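Local structure of putative alpha/beta hydrolase (Desulfitobacterium hafniense, 4RPC) at residues 26-30 and 96-102; 87-93 and 111-117; 200-206 and 226-232. The protein probably catalyses the hydrolysis of a still unidentified substrate, as expected of a putative member of the alpha/beta hydrolase family. One frame throughout, in Å; residues are numbered along the deposited sequence.

Overall arrangement
All three contacts reach one mixed sheet, in which strands 23-27, 88-95, 112-119, 204-210 and 232-236 are parallel neighbours in that order. Interaction 1 sets the end of strand 23-27 against helix 97-108, close to the centre of the chain. Interaction 2 pairs the strands that flank this helix in sequence, so its segments alternate along the chain with those of interaction 1; their centres lie about 13 Å apart and they touch through Ile27, Ile92 and Ala102. Interaction 3 follows later in the chain, its centre about 12 Å from that of interaction 2 and 17 Å from that of interaction 1. The probable catalytic serine sits in the turn after the central strand 88-95, with interaction 3 toward the sheet's edge.

Interaction 1 of 3, residues 26-30 and 96-102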
# COMPACT_ATOMS: atom_id res chain seq x y z
N LEU A 26 3.88 3.67 -7.13
CA LEU A 26 3.28 4.02 -5.89
C LEU A 26 1.87 3.49 -5.84
O LEU A 26 1.01 3.94 -6.65
CB LEU A 26 3.23 5.53 -5.74
CG LEU A 26 4.55 6.25 -5.90
CD1 LEU A 26 4.28 7.74 -5.96
CD2 LEU A 26 5.46 5.95 -4.75
N ILE A 27 1.63 2.54 -4.91
CA ILE A 27 0.35 1.79 -4.82
C ILE A 27 -0.35 2.09 -3.55
O ILE A 27 0.15 1.78 -2.47
CB ILE A 27 0.53 0.27 -4.98
CG1 ILE A 27 1.45 -0.08 -6.16
CG2 ILE A 27 -0.82 -0.41 -5.17
CD1 ILE A 27 1.75 -1.57 -6.33
N HIS A 28 -1.49 2.76 -3.67
CA HIS A 28 -2.30 3.16 -2.54
C HIS A 28 -3.08 2.02 -1.90
O HIS A 28 -3.11 0.90 -2.42
CB HIS A 28 -3.23 4.30 -2.93
CG HIS A 28 -4.39 3.91 -3.82
ND1 HIS A 28 -5.53 3.33 -3.33
CD2 HIS A 28 -4.63 4.15 -5.13
CE1 HIS A 28 -6.38 3.12 -4.31
NE2 HIS A 28 -5.87 3.61 -5.42
N GLY A 29 -3.67 2.28 -0.75
CA GLY A 29 -4.41 1.23 -0.03
C GLY A 29 -5.92 1.30 -0.21
O GLY A 29 -6.47 2.19 -0.90
N ALA A 30 -6.60 0.32 0.37
CA ALA A 30 -8.05 0.28 0.36
C ALA A 30 -8.64 1.56 0.95
O ALA A 30 -8.29 1.98 2.03
CB ALA A 30 -8.54 -0.91 1.18
N SER A 96 -0.44 -0.38 2.86
CA SER A 96 -1.54 -1.24 3.28
C SER A 96 -1.81 -2.30 2.22
O SER A 96 -0.90 -3.03 1.84
CB SER A 96 -2.77 -0.35 3.59
OG SER A 96 -3.61 -0.99 4.55
N LEU A 97 -3.04 -2.40 1.74
CA LEU A 97 -3.29 -3.31 0.63
C LEU A 97 -2.29 -3.13 -0.51
O LEU A 97 -1.94 -4.09 -1.18
CB LEU A 97 -4.64 -3.05 0.06
CG LEU A 97 -5.06 -3.87 -1.15
CD1 LEU A 97 -4.95 -5.35 -0.89
CD2 LEU A 97 -6.50 -3.45 -1.49
N GLY A 98 -1.85 -1.90 -0.72
CA GLY A 98 -0.97 -1.62 -1.79
C GLY A 98 0.36 -2.35 -1.59
O GLY A 98 1.03 -2.62 -2.56
N ALA A 99 0.72 -2.66 -0.34
CA ALA A 99 1.96 -3.40 -0.09
C ALA A 99 1.79 -4.86 -0.53
O ALA A 99 2.75 -5.52 -0.88
CB ALA A 99 2.33 -3.36 1.38
N SER A 100 0.57 -5.37 -0.42
CA SER A 100 0.31 -6.75 -0.83
C SER A 100 0.35 -6.83 -2.33
O SER A 100 0.89 -7.77 -2.86
CB SER A 100 -1.07 -7.26 -0.35
OG SER A 100 -1.09 -7.25 1.02
N VAL A 101 -0.19 -5.84 -3.00
CA VAL A 101 -0.09 -5.77 -4.47
C VAL A 101 1.42 -5.66 -4.91
O VAL A 101 1.85 -6.30 -5.88
CB VAL A 101 -0.88 -4.61 -5.02
CG1 VAL A 101 -0.68 -4.47 -6.54
CG2 VAL A 101 -2.35 -4.77 -4.70
N ALA A 102 2.20 -4.88 -4.19
CA ALA A 102 3.63 -4.74 -4.52
C ALA A 102 4.34 -6.10 -4.41
O ALA A 102 5.05 -6.49 -5.30
CB ALA A 102 4.28 -3.75 -3.58
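Ile27, the last residue of strand 23-27, reaches with its side chain along the first turns of helix 97-108. Its CB lies 3.8 Å from Gly98 O. From there the two branches part: CG2, anti to the backbone N, rests 3.6 Å from Gly98 CA, while CG1 lies beside that N (chi1 -46°) and carries the chain onward in extended form. The tip, CD1, arrives between two successive residues of the helix, 3.8 Å from Val101 CG1 and 4.0 Å from Ala102 N. All of these are van der Waals contacts, and no hydrogen bond joins the segments. An alanine here is likely to open a gap over Gly98 and to leave Val101 CG1 without its partner on the strand.

The backbone approach is equally close. Gly98 CA stands 3.4 Å from His28 O, and a CB built on Gly98 would come within 2.2 Å of Ile27 O, so the glycine is what allows strand and helix to meet. This fits the small residue expected two positions after the nucleophile of a GxSxG elbow. Ser96, the probable nucleophile, has the strained backbone phi of 62° of that turn; its OG is hydrogen-bonded to Gln122 NE2 and weakly to His241 NE2. Further on, Leu97 CB packs 3.9 Å from Ala30 N. The amides of Leu97 and Ala30, with their N atoms 4.7 Å apart, are consistent with the oxyanion hole of related hydrolases.

In the fold, Ile27 bonds through its backbone to Tyr93 and Val95 of strand 88-95, and its side chain also touches Leu77 of helix 70-83. Val101 meets that same helix at Thr73 and Leu77, whereas Ala30 and Leu97 are covered by helix 179-191.

Interaction 2 of 3, residues 87-93 and 111-117; sequences DKVQAIY and IKVMNLL
Residues 87-93 and 111-117 pair as adjacent parallel strands in the middle of the sheet. Over 91-93 and 115-117 the axes run 4.8 Å apart and diverge by 13°. Backbone bonds support the assignment: Val89 N donates to Lys112 O at 2.9 Å and Val89 O accepts from Met114 N; beyond the break, Ile92 N donates to Asn115 O at 3.0 Å, and Ile92 O receives Leu117 N at 2.7 Å in an almost straight bond (174°).

Both strands are interrupted at the same level, Gln90 opposite Met114 (a selenomethionine). A side chain helps to bridge this irregularity: Asn115 ND2 bonds to Gln90 O over 3.0 Å, with the carbonyl oxygen in the plane of the amide. The chi1 of -69° puts the amide beside its own backbone N, where ND2 can reach across to the other strand. The other end of that amide, OD1, accepts from Arg204 NH2 of the next strand, so both ends are held and its rotation is fixed.

Val89, Ile92, Val113 and Leu116 share one face. There Ile92 CD1 touches Val113 CG2 at 4.0 Å, the two side chains crossing at about a right angle, and Leu116 CD2 at 4.1 Å; helix 97-108 covers Ile92 and Leu116. On the other face, Tyr93 CD1 packs 4.0 Å from Leu117 CB beneath helix 249-259, with the phenol OH bonded to Asp119 OD2. Strand, helix 97-108 and parallel strand together form the beta-alpha-beta crossover that in alpha/beta hydrolases carries the nucleophile elbow.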
# COMPACT_ATOMS: atom_id res chain seq x y z
N ASP A 87 9.47 -2.86 -18.22
CA ASP A 87 9.67 -4.21 -17.70
C ASP A 87 10.55 -4.28 -16.44
O ASP A 87 10.78 -5.37 -15.92
CB ASP A 87 10.21 -5.13 -18.78
CG ASP A 87 11.60 -4.76 -19.21
OD1 ASP A 87 12.24 -3.93 -18.49
OD2 ASP A 87 12.03 -5.30 -20.26
N LYS A 88 11.02 -3.13 -15.95
CA LYS A 88 11.78 -3.07 -14.71
C LYS A 88 11.38 -1.84 -13.91
O LYS A 88 11.28 -0.74 -14.46
CB LYS A 88 13.28 -3.01 -15.01
CG LYS A 88 14.17 -2.97 -13.77
CD LYS A 88 15.66 -3.00 -14.13
CE LYS A 88 16.11 -1.70 -14.81
NZ LYS A 88 17.53 -1.28 -14.56
N VAL A 89 11.16 -2.00 -12.62
CA VAL A 89 10.94 -0.86 -11.78
C VAL A 89 11.96 -0.82 -10.66
O VAL A 89 12.35 -1.86 -10.08
CB VAL A 89 9.48 -0.79 -11.24
CG1 VAL A 89 8.50 -1.01 -12.38
CG2 VAL A 89 9.24 -1.77 -10.15
N GLN A 90 12.39 0.38 -10.33
CA GLN A 90 13.49 0.48 -9.37
C GLN A 90 12.94 0.33 -7.99
O GLN A 90 13.63 -0.22 -7.13
CB GLN A 90 14.24 1.81 -9.46
CG GLN A 90 15.06 2.06 -10.72
CD GLN A 90 15.98 0.96 -11.06
OE1 GLN A 90 16.76 0.49 -10.22
NE2 GLN A 90 15.88 0.49 -12.28
N ALA A 91 11.70 0.81 -7.78
CA ALA A 91 11.02 0.67 -6.47
C ALA A 91 9.50 0.69 -6.58
O ALA A 91 8.95 1.51 -7.30
CB ALA A 91 11.46 1.80 -5.55
N ILE A 92 8.85 -0.15 -5.79
CA ILE A 92 7.44 -0.05 -5.50
C ILE A 92 7.24 0.31 -4.02
O ILE A 92 7.78 -0.38 -3.12
CB ILE A 92 6.72 -1.37 -5.76
CG1 ILE A 92 7.15 -1.97 -7.10
CG2 ILE A 92 5.22 -1.15 -5.79
CD1 ILE A 92 6.38 -3.25 -7.38
N TYR A 93 6.55 1.41 -3.77
CA TYR A 93 6.10 1.73 -2.46
C TYR A 93 4.63 1.34 -2.43
O TYR A 93 3.88 1.65 -3.35
CB TYR A 93 6.31 3.21 -2.13
CG TYR A 93 5.60 3.61 -0.87
CD1 TYR A 93 6.20 3.50 0.36
CD2 TYR A 93 4.27 4.02 -0.92
CE1 TYR A 93 5.54 3.85 1.51
CE2 TYR A 93 3.60 4.36 0.23
CZ TYR A 93 4.24 4.26 1.45
OH TYR A 93 3.53 4.64 2.57
N ILE A 111 7.35 -8.60 -14.57
CA ILE A 111 8.14 -7.40 -14.46
C ILE A 111 9.14 -7.46 -13.29
O ILE A 111 8.78 -7.88 -12.19
CB ILE A 111 7.18 -6.24 -14.28
CG1 ILE A 111 6.55 -5.99 -15.64
CG2 ILE A 111 7.88 -5.02 -13.70
CD1 ILE A 111 5.46 -4.98 -15.59
N LYS A 112 10.38 -7.06 -13.56
CA LYS A 112 11.45 -7.13 -12.59
C LYS A 112 11.39 -5.97 -11.60
O LYS A 112 11.26 -4.80 -11.99
CB LYS A 112 12.82 -7.15 -13.27
CG LYS A 112 14.00 -6.71 -12.37
CD LYS A 112 15.30 -7.44 -12.69
CE LYS A 112 15.73 -7.35 -14.15
NZ LYS A 112 16.69 -8.44 -14.48
N VAL A 113 11.53 -6.32 -10.33
CA VAL A 113 11.38 -5.37 -9.24
C VAL A 113 12.67 -5.33 -8.39
O VAL A 113 13.08 -6.37 -7.81
CB VAL A 113 10.22 -5.78 -8.35
CG1 VAL A 113 10.08 -4.82 -7.18
CG2 VAL A 113 8.90 -5.82 -9.15
N MSE A 114 13.29 -4.17 -8.28
CA MSE A 114 14.58 -4.11 -7.56
C MSE A 114 14.37 -3.90 -6.10
O MSE A 114 15.09 -4.45 -5.31
CB MSE A 114 15.60 -3.05 -7.99
CG MSE A 114 16.91 -3.74 -8.49
SE MSE A 114 16.55 -4.73 -10.15
CE MSE A 114 15.63 -3.12 -10.76
N ASN A 115 13.39 -3.09 -5.71
CA ASN A 115 13.20 -2.75 -4.31
C ASN A 115 11.73 -2.70 -3.99
O ASN A 115 10.93 -2.10 -4.75
CB ASN A 115 13.76 -1.35 -4.00
CG ASN A 115 15.29 -1.27 -4.08
OD1 ASN A 115 15.98 -1.47 -3.07
ND2 ASN A 115 15.81 -0.87 -5.22
N LEU A 116 11.35 -3.22 -2.84
CA LEU A 116 9.98 -3.14 -2.36
C LEU A 116 10.07 -2.31 -1.12
O LEU A 116 10.94 -2.58 -0.28
CB LEU A 116 9.42 -4.50 -2.01
CG LEU A 116 9.08 -5.41 -3.14
CD1 LEU A 116 8.67 -6.74 -2.55
CD2 LEU A 116 7.96 -4.85 -3.96
N LEU A 117 9.21 -1.28 -1.02
CA LEU A 117 9.05 -0.55 0.24
C LEU A 117 7.66 -0.80 0.73
O LEU A 117 6.67 -0.36 0.08
CB LEU A 117 9.22 0.94 0.03
CG LEU A 117 10.63 1.49 -0.08
CD1 LEU A 117 11.29 1.04 -1.34
CD2 LEU A 117 10.65 3.01 0.07

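Interaction 3 of 3, residues 200-206 and 226-232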
# COMPACT_ATOMS: atom_id res chain seq x y z
N ARG A 200 9.51 -16.54 -3.39
CA ARG A 200 10.88 -16.05 -3.20
C ARG A 200 10.94 -14.81 -4.05
O ARG A 200 10.53 -14.83 -5.18
CB ARG A 200 11.94 -17.05 -3.68
CG ARG A 200 12.14 -18.27 -2.76
CD ARG A 200 12.64 -17.93 -1.35
NE ARG A 200 14.10 -17.85 -1.33
CZ ARG A 200 14.85 -17.27 -0.39
NH1 ARG A 200 14.32 -16.68 0.67
NH2 ARG A 200 16.16 -17.30 -0.51
N VAL A 201 11.40 -13.71 -3.49
CA VAL A 201 11.61 -12.57 -4.35
C VAL A 201 13.08 -12.13 -4.42
O VAL A 201 13.83 -12.24 -3.46
CB VAL A 201 10.66 -11.41 -3.99
CG1 VAL A 201 9.24 -11.94 -3.81
CG2 VAL A 201 11.07 -10.70 -2.73
N ASP A 202 13.45 -11.63 -5.59
CA ASP A 202 14.77 -11.07 -5.83
C ASP A 202 14.91 -9.67 -5.24
O ASP A 202 15.99 -9.30 -4.85
CB ASP A 202 15.03 -11.02 -7.32
CG ASP A 202 15.35 -12.37 -7.89
OD1 ASP A 202 15.29 -13.38 -7.13
OD2 ASP A 202 15.69 -12.40 -9.11
N ALA A 203 13.81 -8.94 -5.15
CA ALA A 203 13.84 -7.58 -4.67
C ALA A 203 14.43 -7.44 -3.27
O ALA A 203 14.18 -8.27 -2.40
CB ALA A 203 12.44 -7.00 -4.69
N ARG A 204 15.18 -6.37 -3.04
CA ARG A 204 15.51 -6.02 -1.67
C ARG A 204 14.24 -5.47 -1.05
O ARG A 204 13.58 -4.62 -1.62
CB ARG A 204 16.52 -4.91 -1.63
CG ARG A 204 16.83 -4.49 -0.21
CD ARG A 204 18.12 -3.68 -0.17
NE ARG A 204 17.96 -2.49 -1.00
CZ ARG A 204 18.91 -1.59 -1.26
NH1 ARG A 204 20.14 -1.72 -0.75
NH2 ARG A 204 18.61 -0.57 -2.05
N VAL A 205 13.91 -5.92 0.14
CA VAL A 205 12.72 -5.51 0.84
C VAL A 205 13.07 -4.55 1.99
O VAL A 205 13.84 -4.88 2.93
CB VAL A 205 12.01 -6.75 1.42
CG1 VAL A 205 10.85 -6.33 2.31
CG2 VAL A 205 11.49 -7.65 0.31
N SER A 206 12.45 -3.38 1.94
CA SER A 206 12.51 -2.47 3.05
C SER A 206 11.08 -2.34 3.62
O SER A 206 10.11 -2.08 2.87
CB SER A 206 13.03 -1.14 2.56
OG SER A 206 14.19 -1.36 1.72
N ILE A 226 11.03 -14.85 2.53
CA ILE A 226 10.70 -14.66 1.13
C ILE A 226 11.85 -14.00 0.34
O ILE A 226 12.12 -14.40 -0.80
CB ILE A 226 9.37 -13.87 1.03
CG1 ILE A 226 8.27 -14.82 1.42
CG2 ILE A 226 9.08 -13.34 -0.38
CD1 ILE A 226 6.93 -14.19 1.35
N SER A 227 12.50 -12.99 0.91
CA SER A 227 13.52 -12.27 0.16
C SER A 227 14.76 -13.18 0.08
O SER A 227 15.07 -13.84 1.01
CB SER A 227 13.88 -10.91 0.76
OG SER A 227 14.71 -10.16 -0.17
N ARG A 228 15.41 -13.23 -1.08
CA ARG A 228 16.75 -13.80 -1.19
C ARG A 228 17.84 -12.86 -0.60
O ARG A 228 19.01 -13.16 -0.73
CB ARG A 228 17.13 -14.05 -2.66
CG ARG A 228 16.12 -14.80 -3.51
CD ARG A 228 16.78 -15.49 -4.70
NE ARG A 228 16.09 -16.74 -5.07
CZ ARG A 228 15.12 -16.86 -5.99
NH1 ARG A 228 14.68 -15.81 -6.68
NH2 ARG A 228 14.57 -18.04 -6.21
N HIS A 229 17.46 -11.72 -0.03
CA HIS A 229 18.40 -10.78 0.57
C HIS A 229 17.91 -10.33 1.93
O HIS A 229 16.70 -10.39 2.20
CB HIS A 229 18.59 -9.55 -0.36
CG HIS A 229 18.92 -9.92 -1.77
ND1 HIS A 229 18.11 -9.61 -2.84
CD2 HIS A 229 19.96 -10.61 -2.29
CE1 HIS A 229 18.64 -10.08 -3.96
NE2 HIS A 229 19.76 -10.69 -3.65
N PRO A 230 18.82 -9.87 2.80
CA PRO A 230 18.35 -9.43 4.13
C PRO A 230 17.41 -8.22 4.04
O PRO A 230 17.51 -7.43 3.09
CB PRO A 230 19.66 -9.07 4.87
CG PRO A 230 20.74 -9.88 4.20
CD PRO A 230 20.31 -9.95 2.74
N LEU A 231 16.53 -8.10 5.03
CA LEU A 231 15.59 -7.02 5.14
C LEU A 231 16.22 -5.79 5.69
O LEU A 231 17.01 -5.89 6.63
CB LEU A 231 14.49 -7.35 6.14
CG LEU A 231 13.57 -8.53 5.86
CD1 LEU A 231 12.42 -8.56 6.85
CD2 LEU A 231 13.09 -8.46 4.42
N ASP A 232 15.78 -4.63 5.21
CA ASP A 232 16.05 -3.36 5.86
C ASP A 232 14.77 -2.85 6.52
O ASP A 232 13.70 -2.75 5.88
CB ASP A 232 16.56 -2.33 4.83
CG ASP A 232 17.88 -2.78 4.16
OD1 ASP A 232 18.79 -3.28 4.85
OD2 ASP A 232 18.01 -2.66 2.92
O HOH W 1 15.59 -7.91 1.21
O HOH W 2 16.77 -0.29 2.22
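The guanidinium groups of Arg228 and Arg200, their planes 80° apart, each have a face covered by other atoms of the partner residue, at the end of a beta-alpha-beta unit where its two strands begin. Arg200 CB lies 3.8 Å above one face of the Arg228 guanidinium, toward its rim, while Asp202 comes to the edge and forms a salt bridge from OD1 to Arg228 NH1; the modelled length is doubtfully short. Backbone atoms of Arg228 cover one face of the Arg200 guanidinium, whose NH1 is hydrogen-bonded to Glu225 O. The His229 ring turns its edge to Asp202 O.

In this alpha/beta hydrolase sheet, helix 220-226 ends here and the chain returns to strand 232-236, parallel to strand 204-210. Val201 N donates to Ile226 O at 2.9 Å, and Arg228 N to Val201 O at 3.0 Å. The parallel pairing starts properly with Asp232 N to Val205 O, while Leu231 CD2 packs 3.6 Å from Val205 CB.

Ser227 ties the turn together. Its OG, anti to the backbone N (chi1 -169°), donates to Ala203 O at 3.0 Å and accepts from His229 N in an ST turn. It also accepts from water 1, which in turn receives Val205 N at 2.8 Å and donates to Pro230 O at 2.7 Å.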